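Local coordinates for biphenyl-2,3-diol 1,2-dioxygenase III-related protein (Vibrio cholerae, PDB 3EY8) that is of unknown precise function but belongs to the glyoxalase/dioxygenase (vicinal oxygen chelate) superfamily, binds calcium, and is probably a metal-dependent enzyme, at residues F27-V31 against Y90-V96; V96-P102 against S114-R118. The protein carries 9 engineered substitutions. All coordinates share one frame; numbering follows the deposited sequence. Where two conformers were deposited one is given.

Interaction 1 of 2, residues F27-V31 against Y90-V96; sequences FYEKV and YVENQGV. Engineered in segment 90-96: Y90 (natural residue His).
V31, near the end of helix 21-32, packs against V91 of helix 84-93 and V96 just beyond it. Its two branches share the work: CG1 meets CG1 of V91 at 4.0 Å, while CG2 faces CG2 of V96. The same V96 methyl lies 3.9 Å from CE2 of F27, one helical turn before V31, whose own CG2 sits over the rim of the F27 ring. Compact branched side chains let the helices come close here, with the CA atoms of V31 and V91 5.8 Å apart, and F117 of strand 110-118 packs against F27, V31 and V96.

The other side is polar. The engineered Y90 donates its OH to K30 O over 2.6 Å, in the carbonyl plane; a chi1 of 179°, trans to the backbone N, sends the ring across. Its edge also comes up to V31 O, with CE2 at 3.4 Å, an oxygen buried without a hydrogen-bond partner. The more open part belongs to K30 and Q94. Q94 doubles back through a bent chi2, placing NE2 over the centre of the Y90 ring and bonding it to Y90 O at 3.0 Å. Its OE1 lies 3.0 Å from CE of the extended, exposed K30. G95 takes a positive phi (91°), suited to glycine, and closes helix 84-93 with a Schellman motif. Helices packed together against a strand in this way are consistent with the vicinal oxygen chelate fold, whose helices lie outside its beta-sheets.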
ATOM      1  N   PHE B  27     -11.620  -7.087 -12.663  1.00 24.21           N
ATOM      2  CA  PHE B  27     -10.349  -7.795 -12.550  1.00 24.87           C
ATOM      3  C   PHE B  27     -10.057  -8.272 -11.128  1.00 28.74           C
ATOM      4  O   PHE B  27      -9.797  -9.455 -10.902  1.00 26.06           O
ATOM      5  CB  PHE B  27      -9.205  -6.915 -13.060  1.00 27.76           C
ATOM      6  CG  PHE B  27      -7.859  -7.580 -13.007  1.00 26.98           C
ATOM      7  CD1 PHE B  27      -7.078  -7.502 -11.864  1.00 26.39           C
ATOM      8  CD2 PHE B  27      -7.376  -8.286 -14.104  1.00 24.62           C
ATOM      9  CE1 PHE B  27      -5.830  -8.115 -11.810  1.00 23.10           C
ATOM     10  CE2 PHE B  27      -6.140  -8.895 -14.058  1.00 27.25           C
ATOM     11  CZ  PHE B  27      -5.364  -8.807 -12.914  1.00 24.76           C
ATOM     12  N   TYR B  28     -10.086  -7.358 -10.169  1.00 24.00           N
ATOM     13  CA  TYR B  28      -9.748  -7.723  -8.796  1.00 23.18           C
ATOM     14  C   TYR B  28     -10.745  -8.706  -8.172  1.00 24.79           C
ATOM     15  O   TYR B  28     -10.363  -9.541  -7.348  1.00 24.71           O
ATOM     16  CB  TYR B  28      -9.550  -6.479  -7.926  1.00 21.33           C
ATOM     17  CG  TYR B  28      -8.191  -5.853  -8.143  1.00 23.34           C
ATOM     18  CD1 TYR B  28      -7.995  -4.896  -9.133  1.00 24.67           C
ATOM     19  CD2 TYR B  28      -7.099  -6.254  -7.390  1.00 28.95           C
ATOM     20  CE1 TYR B  28      -6.745  -4.328  -9.343  1.00 23.34           C
ATOM     21  CE2 TYR B  28      -5.846  -5.702  -7.598  1.00 24.71           C
ATOM     22  CZ  TYR B  28      -5.678  -4.740  -8.575  1.00 22.79           C
ATOM     23  OH  TYR B  28      -4.436  -4.196  -8.773  1.00 23.71           O
ATOM     24  N   GLU B  29     -12.013  -8.616  -8.568  1.00 27.33           N
ATOM     25  CA  GLU B  29     -12.996  -9.588  -8.102  1.00 26.93           C
ATOM     26  C   GLU B  29     -12.724 -10.968  -8.693  1.00 25.22           C
ATOM     27  O   GLU B  29     -12.673 -11.959  -7.969  1.00 28.52           O
ATOM     28  CB  GLU B  29     -14.435  -9.130  -8.402  1.00 27.67           C
ATOM     29  CG  GLU B  29     -14.900  -7.982  -7.507  1.00 26.85           C
ATOM     30  CD  GLU B  29     -16.413  -7.897  -7.357  1.00 40.32           C
ATOM     31  OE1 GLU B  29     -17.137  -8.105  -8.354  1.00 33.01           O
ATOM     32  OE2 GLU B  29     -16.877  -7.614  -6.234  1.00 37.06           O
ATOM     33  N   LYS B  30     -12.530 -11.023 -10.006  1.00 24.98           N
ATOM     34  CA  LYS B  30     -12.369 -12.294 -10.707  1.00 24.69           C
ATOM     35  C   LYS B  30     -11.018 -12.946 -10.433  1.00 28.76           C
ATOM     36  O   LYS B  30     -10.926 -14.165 -10.275  1.00 29.75           O
ATOM     37  CB  LYS B  30     -12.577 -12.097 -12.209  1.00 31.08           C
ATOM     38  CG  LYS B  30     -12.200 -13.298 -13.055  1.00 39.99           C
ATOM     39  CD  LYS B  30     -12.593 -13.098 -14.510  1.00 48.00           C
ATOM     40  CE  LYS B  30     -12.194 -14.300 -15.356  1.00 52.28           C
ATOM     41  NZ  LYS B  30     -12.946 -14.358 -16.639  1.00 71.54           N
ATOM     42  N   VAL B  31      -9.967 -12.134 -10.361  1.00 25.64           N
ATOM     43  CA  VAL B  31      -8.615 -12.671 -10.268  1.00 24.32           C
ATOM     44  C   VAL B  31      -8.152 -12.873  -8.827  1.00 28.89           C
ATOM     45  O   VAL B  31      -7.524 -13.881  -8.517  1.00 28.03           O
ATOM     46  CB  VAL B  31      -7.613 -11.793 -11.057  1.00 23.59           C
ATOM     47  CG1 VAL B  31      -6.196 -12.343 -10.947  1.00 26.28           C
ATOM     48  CG2 VAL B  31      -8.033 -11.715 -12.517  1.00 27.29           C
ATOM     49  N   TYR B  90      -5.243 -20.876 -10.586  1.00 27.61           N
ATOM     50  CA  TYR B  90      -6.464 -20.086 -10.653  1.00 26.88           C
ATOM     51  C   TYR B  90      -6.263 -18.814 -11.468  1.00 26.05           C
ATOM     52  O   TYR B  90      -7.060 -18.488 -12.349  1.00 27.48           O
ATOM     53  CB  TYR B  90      -6.964 -19.723  -9.249  1.00 28.14           C
ATOM     54  CG  TYR B  90      -8.214 -18.874  -9.291  1.00 33.35           C
ATOM     55  CD1 TYR B  90      -9.471 -19.463  -9.339  1.00 34.36           C
ATOM     56  CD2 TYR B  90      -8.139 -17.484  -9.325  1.00 31.63           C
ATOM     57  CE1 TYR B  90     -10.615 -18.696  -9.397  1.00 35.29           C
ATOM     58  CE2 TYR B  90      -9.282 -16.708  -9.386  1.00 30.44           C
ATOM     59  CZ  TYR B  90     -10.520 -17.324  -9.420  1.00 33.55           C
ATOM     60  OH  TYR B  90     -11.672 -16.569  -9.483  1.00 37.87           O
ATOM     61  N   VAL B  91      -5.197 -18.082 -11.161  1.00 25.19           N
ATOM     62  CA  VAL B  91      -4.941 -16.836 -11.855  1.00 25.00           C
ATOM     63  C   VAL B  91      -4.740 -17.081 -13.354  1.00 25.67           C
ATOM     64  O   VAL B  91      -5.341 -16.405 -14.187  1.00 26.80           O
ATOM     65  CB  VAL B  91      -3.743 -16.092 -11.241  1.00 28.77           C
ATOM     66  CG1 VAL B  91      -3.352 -14.912 -12.118  1.00 29.06           C
ATOM     67  CG2 VAL B  91      -4.098 -15.621  -9.830  1.00 26.76           C
ATOM     68  N   GLU B  92      -3.902 -18.054 -13.700  1.00 24.46           N
ATOM     69  CA  GLU B  92      -3.717 -18.413 -15.104  1.00 29.26           C
ATOM     70  C   GLU B  92      -5.027 -18.818 -15.769  1.00 32.90           C
ATOM     71  O   GLU B  92      -5.256 -18.521 -16.941  1.00 35.45           O
ATOM     72  CB  GLU B  92      -2.707 -19.550 -15.250  1.00 34.34           C
ATOM     73  CG  GLU B  92      -1.273 -19.105 -15.143  1.00 46.96           C
ATOM     74  CD  GLU B  92      -0.317 -20.110 -15.751  1.00 43.15           C
ATOM     75  OE1 GLU B  92      -0.670 -21.305 -15.825  1.00 44.04           O
ATOM     76  OE2 GLU B  92       0.789 -19.697 -16.151  1.00 35.81           O
ATOM     77  N   ASN B  93      -5.883 -19.500 -15.017  1.00 31.17           N
ATOM     78  CA  ASN B  93      -7.173 -19.935 -15.539  1.00 29.49           C
ATOM     79  C   ASN B  93      -8.113 -18.774 -15.847  1.00 37.67           C
ATOM     80  O   ASN B  93      -9.118 -18.949 -16.528  1.00 33.36           O
ATOM     81  CB  ASN B  93      -7.836 -20.922 -14.581  1.00 28.47           C
ATOM     82  CG  ASN B  93      -7.225 -22.308 -14.656  1.00 54.17           C
ATOM     83  OD1 ASN B  93      -6.295 -22.549 -15.426  1.00 60.49           O
ATOM     84  ND2 ASN B  93      -7.745 -23.230 -13.850  1.00 47.69           N
ATOM     85  N   GLN B  94      -7.788 -17.585 -15.345  1.00 31.21           N
ATOM     86  CA  GLN B  94      -8.568 -16.400 -15.685  1.00 33.54           C
ATOM     87  C   GLN B  94      -7.996 -15.718 -16.929  1.00 30.09           C
ATOM     88  O   GLN B  94      -8.500 -14.688 -17.370  1.00 31.55           O
ATOM     89  CB  GLN B  94      -8.643 -15.423 -14.505  1.00 30.04           C
ATOM     90  CG  GLN B  94      -8.989 -16.091 -13.183  1.00 31.37           C
ATOM     91  CD  GLN B  94     -10.173 -17.038 -13.293  1.00 45.76           C
ATOM     92  OE1 GLN B  94     -11.255 -16.655 -13.742  1.00 37.10           O
ATOM     93  NE2 GLN B  94      -9.973 -18.283 -12.873  1.00 35.04           N
ATOM     94  N   GLY B  95      -6.946 -16.306 -17.497  1.00 29.83           N
ATOM     95  CA  GLY B  95      -6.356 -15.794 -18.724  1.00 30.23           C
ATOM     96  C   GLY B  95      -5.242 -14.802 -18.459  1.00 27.77           C
ATOM     97  O   GLY B  95      -4.781 -14.102 -19.364  1.00 30.81           O
ATOM     98  N   VAL B  96      -4.802 -14.750 -17.208  1.00 25.22           N
ATOM     99  CA  VAL B  96      -3.769 -13.811 -16.782  1.00 23.28           C
ATOM    100  C   VAL B  96      -2.369 -14.402 -16.897  1.00 23.36           C
ATOM    101  O   VAL B  96      -2.120 -15.533 -16.478  1.00 24.96           O
ATOM    102  CB  VAL B  96      -4.025 -13.331 -15.336  1.00 26.37           C
ATOM    103  CG1 VAL B  96      -2.834 -12.539 -14.798  1.00 25.74           C
ATOM    104  CG2 VAL B  96      -5.286 -12.486 -15.289  1.00 28.87           C
TER

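Interaction 2 of 2, residues V96-P102 against S114-R118. Engineered in segment 96-102: V97 (natural residue Thr).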
ATOM      1  N   VAL B  96      -4.802 -14.750 -17.208  1.00 25.22           N
ATOM      2  CA  VAL B  96      -3.769 -13.811 -16.782  1.00 23.28           C
ATOM      3  C   VAL B  96      -2.369 -14.402 -16.897  1.00 23.36           C
ATOM      4  O   VAL B  96      -2.120 -15.533 -16.478  1.00 24.96           O
ATOM      5  CB  VAL B  96      -4.025 -13.331 -15.336  1.00 26.37           C
ATOM      6  CG1 VAL B  96      -2.834 -12.539 -14.798  1.00 25.74           C
ATOM      7  CG2 VAL B  96      -5.286 -12.486 -15.289  1.00 28.87           C
ATOM      8  N   VAL B  97      -1.458 -13.624 -17.473  1.00 22.89           N
ATOM      9  CA  VAL B  97      -0.087 -14.071 -17.690  1.00 22.99           C
ATOM     10  C   VAL B  97       0.743 -13.905 -16.425  1.00 22.92           C
ATOM     11  O   VAL B  97       0.922 -12.790 -15.921  1.00 25.89           O
ATOM     12  CB  VAL B  97       0.576 -13.315 -18.862  1.00 21.77           C
ATOM     13  CG1 VAL B  97       2.059 -13.632 -18.940  1.00 26.18           C
ATOM     14  CG2 VAL B  97      -0.122 -13.673 -20.178  1.00 24.81           C
ATOM     15  N   ILE B  98       1.244 -15.021 -15.909  1.00 22.17           N
ATOM     16  CA  ILE B  98       2.138 -14.979 -14.757  1.00 23.56           C
ATOM     17  C   ILE B  98       3.544 -14.708 -15.257  1.00 28.26           C
ATOM     18  O   ILE B  98       4.097 -15.471 -16.047  1.00 27.27           O
ATOM     19  CB  ILE B  98       2.079 -16.280 -13.952  1.00 24.80           C
ATOM     20  CG1 ILE B  98       0.665 -16.462 -13.384  1.00 27.96           C
ATOM     21  CG2 ILE B  98       3.134 -16.272 -12.839  1.00 25.98           C
ATOM     22  CD1 ILE B  98       0.485 -17.716 -12.575  1.00 33.21           C
HETATM   23  N   MSE B  99       4.131 -13.610 -14.800  0.52 24.02           N
HETATM   24  CA  MSE B  99       5.428 -13.197 -15.332  0.52 25.33           C
HETATM   25  C   MSE B  99       6.629 -13.847 -14.645  0.52 29.27           C
HETATM   26  O   MSE B  99       7.724 -13.870 -15.206  0.52 38.31           O
HETATM   27  CB  MSE B  99       5.560 -11.673 -15.328  0.52 37.93           C
HETATM   28  CG  MSE B  99       5.820 -11.066 -13.969  0.52 53.33           C
HETATM   29 SE   MSE B  99       5.697  -9.130 -14.080  0.52 74.47          SE
HETATM   30  CE  MSE B  99       3.945  -9.023 -14.913  0.52 28.10           C
ATOM     31  N   GLU B 100       6.427 -14.377 -13.442  1.00 29.26           N
ATOM     32  CA  GLU B 100       7.490 -15.074 -12.735  1.00 32.58           C
ATOM     33  C   GLU B 100       6.888 -15.737 -11.511  1.00 33.92           C
ATOM     34  O   GLU B 100       5.897 -15.241 -10.966  1.00 26.08           O
ATOM     35  CB  GLU B 100       8.568 -14.074 -12.315  1.00 35.53           C
ATOM     36  CG  GLU B 100       9.842 -14.685 -11.770  1.00 57.76           C
ATOM     37  CD  GLU B 100      10.848 -13.632 -11.340  1.00 53.75           C
ATOM     38  OE1 GLU B 100      10.548 -12.425 -11.475  1.00 47.43           O
ATOM     39  OE2 GLU B 100      11.937 -14.012 -10.865  1.00 80.84           O
ATOM     40  N   GLY B 101       7.480 -16.850 -11.086  1.00 28.60           N
ATOM     41  CA  GLY B 101       7.019 -17.555  -9.900  1.00 27.39           C
ATOM     42  C   GLY B 101       6.820 -19.032 -10.163  1.00 36.03           C
ATOM     43  O   GLY B 101       6.683 -19.435 -11.322  1.00 36.72           O
ATOM     44  N   PRO B 102       6.814 -19.850  -9.096  1.00 29.17           N
ATOM     45  CA  PRO B 102       6.987 -19.409  -7.706  1.00 28.26           C
ATOM     46  C   PRO B 102       8.446 -19.091  -7.391  1.00 32.35           C
ATOM     47  O   PRO B 102       9.331 -19.876  -7.741  1.00 31.46           O
ATOM     48  CB  PRO B 102       6.564 -20.635  -6.884  1.00 35.29           C
ATOM     49  CG  PRO B 102       6.311 -21.760  -7.875  1.00 38.16           C
ATOM     50  CD  PRO B 102       6.784 -21.318  -9.213  1.00 33.76           C
ATOM     51  N   SER B 114       6.499 -16.217  -3.840  1.00 24.46           N
ATOM     52  CA  SER B 114       5.694 -15.248  -4.588  1.00 23.14           C
ATOM     53  C   SER B 114       5.503 -15.637  -6.054  1.00 24.86           C
ATOM     54  O   SER B 114       6.315 -16.364  -6.621  1.00 24.43           O
ATOM     55  CB  SER B 114       6.368 -13.862  -4.550  1.00 23.93           C
ATOM     56  OG  SER B 114       6.487 -13.351  -3.237  1.00 23.36           O
ATOM     57  N   PHE B 115       4.425 -15.138  -6.658  1.00 23.83           N
ATOM     58  CA  PHE B 115       4.324 -15.070  -8.112  1.00 23.73           C
ATOM     59  C   PHE B 115       3.800 -13.688  -8.508  1.00 24.48           C
ATOM     60  O   PHE B 115       3.261 -12.972  -7.668  1.00 22.49           O
ATOM     61  CB  PHE B 115       3.509 -16.229  -8.721  1.00 23.35           C
ATOM     62  CG  PHE B 115       2.024 -16.196  -8.428  1.00 20.60           C
ATOM     63  CD1 PHE B 115       1.128 -15.668  -9.350  1.00 24.65           C
ATOM     64  CD2 PHE B 115       1.516 -16.752  -7.262  1.00 23.11           C
ATOM     65  CE1 PHE B 115      -0.240 -15.670  -9.101  1.00 24.41           C
ATOM     66  CE2 PHE B 115       0.151 -16.753  -7.009  1.00 24.49           C
ATOM     67  CZ  PHE B 115      -0.726 -16.212  -7.932  1.00 23.10           C
ATOM     68  N   TYR B 116       3.991 -13.306  -9.768  1.00 22.35           N
ATOM     69  CA  TYR B 116       3.754 -11.931 -10.199  1.00 23.53           C
ATOM     70  C   TYR B 116       2.902 -11.853 -11.455  1.00 24.12           C
ATOM     71  O   TYR B 116       3.007 -12.692 -12.346  1.00 26.56           O
ATOM     72  CB  TYR B 116       5.080 -11.236 -10.528  1.00 22.04           C
ATOM     73  CG  TYR B 116       6.046 -11.078  -9.381  1.00 23.51           C
ATOM     74  CD1 TYR B 116       6.908 -12.107  -9.035  1.00 27.34           C
ATOM     75  CD2 TYR B 116       6.120  -9.891  -8.669  1.00 25.64           C
ATOM     76  CE1 TYR B 116       7.802 -11.968  -8.001  1.00 27.34           C
ATOM     77  CE2 TYR B 116       7.010  -9.742  -7.626  1.00 26.58           C
ATOM     78  CZ  TYR B 116       7.849 -10.788  -7.301  1.00 29.33           C
ATOM     79  OH  TYR B 116       8.751 -10.656  -6.271  1.00 37.91           O
ATOM     80  N   PHE B 117       2.076 -10.820 -11.533  1.00 19.49           N
ATOM     81  CA  PHE B 117       1.374 -10.498 -12.766  1.00 21.30           C
ATOM     82  C   PHE B 117       0.985  -9.030 -12.700  1.00 23.03           C
ATOM     83  O   PHE B 117       1.190  -8.384 -11.675  1.00 23.66           O
ATOM     84  CB  PHE B 117       0.131 -11.379 -12.934  1.00 24.22           C
ATOM     85  CG  PHE B 117      -0.798 -11.345 -11.758  1.00 20.85           C
ATOM     86  CD1 PHE B 117      -0.636 -12.235 -10.713  1.00 22.21           C
ATOM     87  CD2 PHE B 117      -1.831 -10.424 -11.693  1.00 21.13           C
ATOM     88  CE1 PHE B 117      -1.487 -12.203  -9.618  1.00 20.41           C
ATOM     89  CE2 PHE B 117      -2.692 -10.387 -10.598  1.00 23.11           C
ATOM     90  CZ  PHE B 117      -2.515 -11.280  -9.562  1.00 23.22           C
ATOM     91  N   ARG B 118       0.419  -8.503 -13.781  1.00 22.74           N
ATOM     92  CA  ARG B 118       0.017  -7.099 -13.806  1.00 21.85           C
ATOM     93  C   ARG B 118      -1.486  -6.934 -13.862  1.00 23.23           C
ATOM     94  O   ARG B 118      -2.197  -7.759 -14.460  1.00 23.75           O
ATOM     95  CB  ARG B 118       0.658  -6.372 -14.993  1.00 24.83           C
ATOM     96  CG  ARG B 118       2.160  -6.267 -14.862  1.00 29.49           C
ATOM     97  CD  ARG B 118       2.806  -5.410 -15.921  1.00 23.38           C
ATOM     98  NE  ARG B 118       4.256  -5.552 -15.828  1.00 25.90           N
ATOM     99  CZ  ARG B 118       5.013  -4.907 -14.945  1.00 26.94           C
ATOM    100  NH1 ARG B 118       4.457  -4.063 -14.084  1.00 25.29           N
ATOM    101  NH2 ARG B 118       6.325  -5.102 -14.920  1.00 25.74           N
TER
HETATM  102  O   HOH W   1       0.696 -10.064 -16.272  1.00 25.30           O
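Segment 96-102 runs antiparallel to strand 114-118 in a loose, irregular pairing held by two backbone hydrogen bonds, M99 N to Y116 O at 2.9 Å and Y116 N to E100 O at 3.0 Å. CA-H...O contacts from I98 and P102 supplement them, and a water links V97 O to R118 N where direct pairing gives out. G101 passes close to F115, its CA 3.9 Å from F115 CB, and its phi of 130° suits glycine; a cis peptide then leads into P102 as the chain turns its corner.

On the side facing the helices, I98 lays CD1 obliquely against F115, 3.9 Å from CD1 of that ring. V96 turns its other methyl, CG1, to F117 CB at 3.7 Å. These branched and aromatic side chains suit a layer that M88 of helix 84-93 and F27 of helix 21-32 complete. Y116 points to the other side, where selenomethionine M99 crosses it at about a right angle, CG 3.5 Å from Y116 CB. In the conformer given, a bend at chi3 carries M99 CE across R118 near CG, though a second deposited conformer leaves this detail doubtful. R118 bonds G122 O and K65 O of the second subunit, Y116 OH bonds R105, and S114 OG bonds S128 and E126, a calcium ligand of this protein although no calcium is bound to this chain here. The chemistry thus divides by side, apolar toward the helices and mixed around Y116, where apolar contacts of M99 accompany hydrogen bonds of Y116 and R118.

Interaction 2 continues directly from interaction 1, with V96 as the shared residue: one of its methyls serves the helices and the other the strand. In interaction 1 V31 and V91 are buried and K30 is exposed; in interaction 2 F115 and F117 are buried, V97 and P102 exposed. Interaction 1 joins helix to helix through valines and F27, with a single tyrosine-to-carbonyl hydrogen bond crossing on the polar side; interaction 2 joins an irregular connection to strand 110-118 through two backbone hydrogen bonds and side chains on both faces. They meet in one apolar layer, where F27 CZ lies 3.9 Å from F117 CE2. Both also reach the second subunit, through Y90 and R118 respectively.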